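Local coordinates for protein VirX1 (Cyanophage Syn10, PDB 6QGM) that iodinates diverse substrates as a marine viral halogenase, probably a flavin-dependent enzyme related to the tryptophan halogenases, at residues Tyr75-Arg80 and Thr138-His143; Arg145-Lys150 and Lys513-His518. One frame throughout, in Å; residues are numbered along the deposited sequence.

Contact 1: Tyr75-Arg80 and Thr138-His143; sequences YKNSIR and TYLAEH
Ser78, at the start of strand 78-82, lays its CB against the CB of Ala141 on helix 137-143, 3.6 Å away, in a strand-on-helix packing of the tryptophan halogenase fold. The strand belongs to the seven-stranded mixed sheet, and the short axes of 78-80 and 138-143 pass 9.2 Å apart at an angle of 52°. That spacing suits the small side chains between them: Ala141 meets Ser78 directly, and the backbone just before the strand sits close to the helix, the CA of Asn77 lying 5.7 Å from the CA of Ala141. This is the dense, buried part of the contact. Ser78 OG points away from its own backbone N and hydrogen-bonds Glu93 on the adjoining strand 91-95, so carbon is what the serine gives to the alanine. Beside it, Asn77 brings the amide nitrogen ND2 to the methyl CD1 of Leu140 at 3.8 Å, while the polar need of that nitrogen is met by the side-chain OD1 of Asn137, at the start of the helix.

Toward Arg80 and Glu142, both partly exposed, the packing thins out. The Arg80 chain runs extended before bending at chi3 (-62°), which turns the guanidinium edge to the helix. Glu93 takes NE in a salt bridge. Glu142 is paired with Arg132 instead, and Arg80 NH2 stays 6.3 Å from Glu142 OE2, not in contact. The polar link from Arg80 to the helix is a weak hydrogen bond, NH2 to the backbone O of Ala141, 3.2 Å long and bent to 134° at the hydrogen.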
loop_
_atom_site.group_PDB
_atom_site.type_symbol
_atom_site.label_atom_id
_atom_site.label_comp_id
_atom_site.label_asym_id
_atom_site.label_seq_id
_atom_site.Cartn_x
_atom_site.Cartn_y
_atom_site.Cartn_z
ATOM N N TYR B 75 7.770 10.690 -37.670
ATOM C CA TYR B 75 7.968 11.029 -36.236
ATOM C C TYR B 75 6.616 11.323 -35.590
ATOM O O TYR B 75 5.668 11.720 -36.287
ATOM C CB TYR B 75 8.933 12.211 -36.077
ATOM C CG TYR B 75 10.388 11.863 -36.247
ATOM C CD1 TYR B 75 11.023 11.027 -35.340
ATOM C CD2 TYR B 75 11.142 12.379 -37.285
ATOM C CE1 TYR B 75 12.366 10.711 -35.458
ATOM C CE2 TYR B 75 12.487 12.075 -37.412
ATOM C CZ TYR B 75 13.098 11.236 -36.500
ATOM O OH TYR B 75 14.411 10.910 -36.609
ATOM N N LYS B 76 6.568 11.133 -34.274
ATOM C CA LYS B 76 5.353 11.299 -33.437
ATOM C C LYS B 76 5.734 11.942 -32.094
ATOM O O LYS B 76 6.496 11.314 -31.327
ATOM C CB LYS B 76 4.714 9.934 -33.226
ATOM C CG LYS B 76 3.409 9.958 -32.452
ATOM C CD LYS B 76 3.124 8.639 -31.777
ATOM C CE LYS B 76 2.003 8.738 -30.780
ATOM N NZ LYS B 76 1.876 7.471 -30.035
ATOM N N ASN B 77 5.189 13.125 -31.814
ATOM C CA ASN B 77 5.546 13.942 -30.626
ATOM C C ASN B 77 4.394 13.959 -29.611
ATOM O O ASN B 77 4.640 14.378 -28.465
ATOM C CB ASN B 77 5.947 15.353 -31.062
ATOM C CG ASN B 77 7.291 15.377 -31.750
ATOM O OD1 ASN B 77 7.413 14.918 -32.884
ATOM N ND2 ASN B 77 8.309 15.875 -31.061
ATOM N N SER B 78 3.201 13.505 -29.990
ATOM C CA SER B 78 1.970 13.617 -29.179
ATOM C C SER B 78 0.888 12.669 -29.704
ATOM O O SER B 78 0.905 12.345 -30.908
ATOM C CB SER B 78 1.479 15.050 -29.174
ATOM O OG SER B 78 0.376 15.202 -28.288
ATOM N N ILE B 79 -0.019 12.241 -28.819
ATOM C CA ILE B 79 -1.365 11.714 -29.192
ATOM C C ILE B 79 -2.345 12.881 -29.090
ATOM O O ILE B 79 -2.421 13.509 -28.022
ATOM C CB ILE B 79 -1.820 10.546 -28.304
ATOM C CG1 ILE B 79 -0.744 9.468 -28.172
ATOM C CG2 ILE B 79 -3.113 9.963 -28.841
ATOM C CD1 ILE B 79 -1.134 8.329 -27.257
ATOM N N ARG B 80 -3.077 13.141 -30.166
ATOM C CA ARG B 80 -4.092 14.218 -30.247
ATOM C C ARG B 80 -5.479 13.583 -30.103
ATOM O O ARG B 80 -5.724 12.551 -30.739
ATOM C CB ARG B 80 -3.926 14.958 -31.573
ATOM C CG ARG B 80 -5.074 15.888 -31.909
ATOM C CD ARG B 80 -4.719 16.764 -33.082
ATOM N NE ARG B 80 -3.575 17.586 -32.726
ATOM C CZ ARG B 80 -2.706 18.102 -33.581
ATOM N NH1 ARG B 80 -2.841 17.903 -34.873
ATOM N NH2 ARG B 80 -1.696 18.826 -33.135
ATOM N N THR B 138 4.359 19.851 -26.797
ATOM C CA THR B 138 3.000 20.298 -27.227
ATOM C C THR B 138 3.078 21.265 -28.417
ATOM O O THR B 138 2.282 21.106 -29.352
ATOM C CB THR B 138 2.259 20.974 -26.066
ATOM O OG1 THR B 138 2.358 20.101 -24.938
ATOM C CG2 THR B 138 0.809 21.290 -26.379
ATOM N N TYR B 139 3.990 22.234 -28.384
ATOM C CA TYR B 139 4.143 23.280 -29.432
ATOM C C TYR B 139 4.603 22.663 -30.755
ATOM O O TYR B 139 4.097 23.093 -31.810
ATOM C CB TYR B 139 5.145 24.352 -29.001
ATOM C CG TYR B 139 4.736 25.137 -27.782
ATOM C CD1 TYR B 139 3.778 26.128 -27.872
ATOM C CD2 TYR B 139 5.326 24.920 -26.552
ATOM C CE1 TYR B 139 3.390 26.849 -26.760
ATOM C CE2 TYR B 139 4.972 25.658 -25.439
ATOM C CZ TYR B 139 4.003 26.636 -25.543
ATOM O OH TYR B 139 3.626 27.370 -24.454
ATOM N N LEU B 140 5.553 21.722 -30.711
ATOM C CA LEU B 140 6.049 20.988 -31.908
ATOM C C LEU B 140 4.852 20.267 -32.545
ATOM O O LEU B 140 4.626 20.419 -33.765
ATOM C CB LEU B 140 7.132 19.986 -31.501
ATOM C CG LEU B 140 8.401 20.582 -30.888
ATOM C CD1 LEU B 140 9.412 19.487 -30.518
ATOM C CD2 LEU B 140 9.027 21.622 -31.822
ATOM N N ALA B 141 4.115 19.515 -31.728
ATOM C CA ALA B 141 2.921 18.748 -32.126
ATOM C C ALA B 141 1.897 19.705 -32.731
ATOM O O ALA B 141 1.388 19.411 -33.812
ATOM C CB ALA B 141 2.364 18.017 -30.939
ATOM N N GLU B 142 1.651 20.836 -32.077
ATOM C CA GLU B 142 0.552 21.773 -32.440
ATOM C C GLU B 142 0.868 22.477 -33.761
ATOM O O GLU B 142 -0.064 22.612 -34.555
ATOM C CB GLU B 142 0.280 22.778 -31.317
ATOM C CG GLU B 142 -0.596 22.193 -30.232
ATOM C CD GLU B 142 -1.249 23.173 -29.275
ATOM O OE1 GLU B 142 -1.369 24.350 -29.629
ATOM O OE2 GLU B 142 -1.668 22.742 -28.178
ATOM N N HIS B 143 2.114 22.894 -33.996
ATOM C CA HIS B 143 2.513 23.636 -35.226
ATOM C C HIS B 143 3.226 22.707 -36.218
ATOM O O HIS B 143 3.750 23.220 -37.212
ATOM C CB HIS B 143 3.332 24.869 -34.833
ATOM C CG HIS B 143 2.545 25.807 -33.989
ATOM N ND1 HIS B 143 2.426 25.652 -32.632
ATOM C CD2 HIS B 143 1.813 26.882 -34.306
ATOM C CE1 HIS B 143 1.665 26.601 -32.139
ATOM N NE2 HIS B 143 1.300 27.392 -33.143
#

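Contact 2: Arg145-Lys150 and Lys513-His518; sequences RLTRNK and KTLPTH
A single beta bridge between two loops joins Arg145 to Thr517, the N-cap residue of helix 518-527, and lies where the chain leaves helix 137-143 and where it passes from helix 494-512 into its last helix. On one side of the pair Leu146 N donates to Pro516 O over 3.0 Å; on the other, His518 bonds with the backbone of Asn144. Arg145 CA adds a CA-H...O contact to Pro516 O. Pro516 also sets its ring atom CG 3.4 Å from Leu146 O.

Arg145 does most of the gripping. Bent at chi2 (-55°), its chain passes the Thr517 backbone and delivers NH1 into the turn formed by Lys513 to Leu515. There the one nitrogen serves two carbonyls, both bonds bent, at about 135° at the hydrogen. Leu515 O, at 2.7 Å from NH1, lies in the guanidinium plane, and NH1 in turn lies in the plane of that carbonyl. Lys513 O, 2.8 Å from NH1, is reached from above its carbonyl plane and is tilted from the guanidinium. Thr517 CG2 lies over one face of the flat group and Lys513 CA, toward the rim, over the other.

Farther along, Thr147 presses its methyl CG2 on Leu515 CD1 at 3.6 Å, while its OG1 accepts from Asn149 N in an ST turn. Leu146 and His518 run side by side, CD2 to CD2 at 4.0 Å, and the imidazole is held by Met267 O and the backbone N of Tyr75.

With two backbone oxygens on one terminal nitrogen, the carbonyls probably favour the cationic side chain, and the paired bonds fix the turn 513-515 against the loop at Arg145.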
loop_
_atom_site.group_PDB
_atom_site.type_symbol
_atom_site.label_atom_id
_atom_site.label_comp_id
_atom_site.label_asym_id
_atom_site.label_seq_id
_atom_site.Cartn_x
_atom_site.Cartn_y
_atom_site.Cartn_z
ATOM N N ARG B 145 6.014 20.946 -36.246
ATOM C CA ARG B 145 7.447 21.286 -36.395
ATOM C C ARG B 145 8.278 20.235 -35.668
ATOM O O ARG B 145 7.721 19.515 -34.831
ATOM C CB ARG B 145 7.733 22.690 -35.855
ATOM C CG ARG B 145 6.759 23.747 -36.342
ATOM C CD ARG B 145 6.667 23.807 -37.853
ATOM N NE ARG B 145 5.860 24.941 -38.262
ATOM C CZ ARG B 145 6.347 26.066 -38.762
ATOM N NH1 ARG B 145 7.642 26.224 -38.977
ATOM N NH2 ARG B 145 5.528 27.049 -39.078
ATOM N N LEU B 146 9.578 20.199 -35.958
ATOM C CA LEU B 146 10.525 19.274 -35.298
ATOM C C LEU B 146 11.918 19.908 -35.249
ATOM O O LEU B 146 12.246 20.730 -36.135
ATOM C CB LEU B 146 10.506 17.951 -36.063
ATOM C CG LEU B 146 10.849 16.697 -35.266
ATOM C CD1 LEU B 146 10.157 16.662 -33.920
ATOM C CD2 LEU B 146 10.475 15.455 -36.059
ATOM N N THR B 147 12.692 19.554 -34.224
ATOM C CA THR B 147 14.064 20.062 -33.970
ATOM C C THR B 147 14.778 19.052 -33.074
ATOM O O THR B 147 14.062 18.377 -32.282
ATOM C CB THR B 147 14.039 21.451 -33.327
ATOM O OG1 THR B 147 15.344 21.734 -32.829
ATOM C CG2 THR B 147 13.066 21.541 -32.181
ATOM N N ARG B 148 16.111 18.958 -33.174
ATOM C CA ARG B 148 16.917 18.105 -32.257
ATOM C C ARG B 148 17.159 18.852 -30.943
ATOM O O ARG B 148 17.605 18.195 -29.989
ATOM C CB ARG B 148 18.225 17.671 -32.917
ATOM C CG ARG B 148 18.028 16.709 -34.072
ATOM C CD ARG B 148 19.097 15.628 -34.141
ATOM N NE ARG B 148 18.787 14.666 -35.182
ATOM C CZ ARG B 148 18.983 14.877 -36.481
ATOM N NH1 ARG B 148 19.460 16.040 -36.904
ATOM N NH2 ARG B 148 18.668 13.957 -37.377
ATOM N N ASN B 149 16.843 20.150 -30.892
ATOM C CA ASN B 149 16.830 20.928 -29.628
ATOM C C ASN B 149 18.250 20.928 -29.026
ATOM O O ASN B 149 18.368 20.925 -27.784
ATOM C CB ASN B 149 15.764 20.374 -28.669
ATOM C CG ASN B 149 15.434 21.302 -27.523
ATOM O OD1 ASN B 149 15.343 22.515 -27.707
ATOM N ND2 ASN B 149 15.201 20.728 -26.356
ATOM N N LYS B 150 19.275 20.969 -29.884
ATOM C CA LYS B 150 20.722 20.934 -29.520
ATOM C C LYS B 150 20.988 21.976 -28.434
ATOM O O LYS B 150 21.456 21.577 -27.363
ATOM C CB LYS B 150 21.575 21.143 -30.776
ATOM C CG LYS B 150 21.313 20.126 -31.895
ATOM C CD LYS B 150 21.265 20.683 -33.325
ATOM C CE LYS B 150 20.251 19.997 -34.217
ATOM N NZ LYS B 150 20.225 20.611 -35.558
ATOM N N LYS B 513 7.654 28.503 -35.033
ATOM C CA LYS B 513 7.324 28.772 -36.460
ATOM C C LYS B 513 8.589 28.980 -37.306
ATOM O O LYS B 513 8.475 28.874 -38.530
ATOM C CB LYS B 513 6.355 29.948 -36.545
ATOM C CG LYS B 513 4.953 29.560 -36.108
ATOM C CD LYS B 513 3.950 30.658 -36.100
ATOM C CE LYS B 513 2.538 30.110 -36.038
ATOM N NZ LYS B 513 1.531 31.164 -36.309
ATOM N N THR B 514 9.749 29.248 -36.698
ATOM C CA THR B 514 11.049 29.360 -37.418
ATOM C C THR B 514 11.664 27.965 -37.606
ATOM O O THR B 514 12.625 27.842 -38.377
ATOM C CB THR B 514 12.025 30.315 -36.711
ATOM O OG1 THR B 514 12.630 29.659 -35.592
ATOM C CG2 THR B 514 11.368 31.608 -36.285
ATOM N N LEU B 515 11.137 26.948 -36.918
ATOM C CA LEU B 515 11.674 25.557 -36.965
ATOM C C LEU B 515 11.200 24.891 -38.254
ATOM O O LEU B 515 10.158 25.246 -38.799
ATOM C CB LEU B 515 11.209 24.761 -35.742
ATOM C CG LEU B 515 11.813 25.205 -34.402
ATOM C CD1 LEU B 515 11.157 24.462 -33.238
ATOM C CD2 LEU B 515 13.329 24.992 -34.371
ATOM N N PRO B 516 11.946 23.897 -38.783
ATOM C CA PRO B 516 11.454 23.091 -39.895
ATOM C C PRO B 516 10.155 22.343 -39.544
ATOM O O PRO B 516 9.964 21.974 -38.397
ATOM C CB PRO B 516 12.590 22.104 -40.190
ATOM C CG PRO B 516 13.503 22.155 -38.975
ATOM C CD PRO B 516 13.294 23.512 -38.344
ATOM N N THR B 517 9.287 22.150 -40.542
ATOM C CA THR B 517 8.056 21.324 -40.446
ATOM C C THR B 517 8.464 19.858 -40.379
ATOM O O THR B 517 9.553 19.539 -40.876
ATOM C CB THR B 517 7.115 21.538 -41.635
ATOM O OG1 THR B 517 7.781 21.046 -42.798
ATOM C CG2 THR B 517 6.734 22.986 -41.840
ATOM N N HIS B 518 7.613 19.009 -39.806
ATOM C CA HIS B 518 7.776 17.531 -39.730
ATOM C C HIS B 518 8.295 16.987 -41.072
ATOM O O HIS B 518 9.293 16.243 -41.060
ATOM C CB HIS B 518 6.446 16.869 -39.313
ATOM C CG HIS B 518 6.551 15.409 -39.080
ATOM N ND1 HIS B 518 5.481 14.562 -39.229
ATOM C CD2 HIS B 518 7.603 14.644 -38.710
ATOM C CE1 HIS B 518 5.864 13.333 -38.959
ATOM N NE2 HIS B 518 7.161 13.355 -38.645
#

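In the fold
Following the chain from the N terminus, contact 1 closes a loop of 57 residues between the strand region 75-80 and helix 137-143. Contact 2 opens just afterwards, and its far longer loop of 362 residues ends near the C terminus, so the two follow in series without crossing or nesting. Their centres lie 11 Å apart, and they touch. Leu140 O probably accepts from Arg145 N, linking helix 137-143 directly to the second contact, while Tyr75 packs on Leu146. Together they tie strands 74-76 and 78-82, from two different sheets, helix 137-143 and the loop behind it to the junction of helices 494-512 and 518-527.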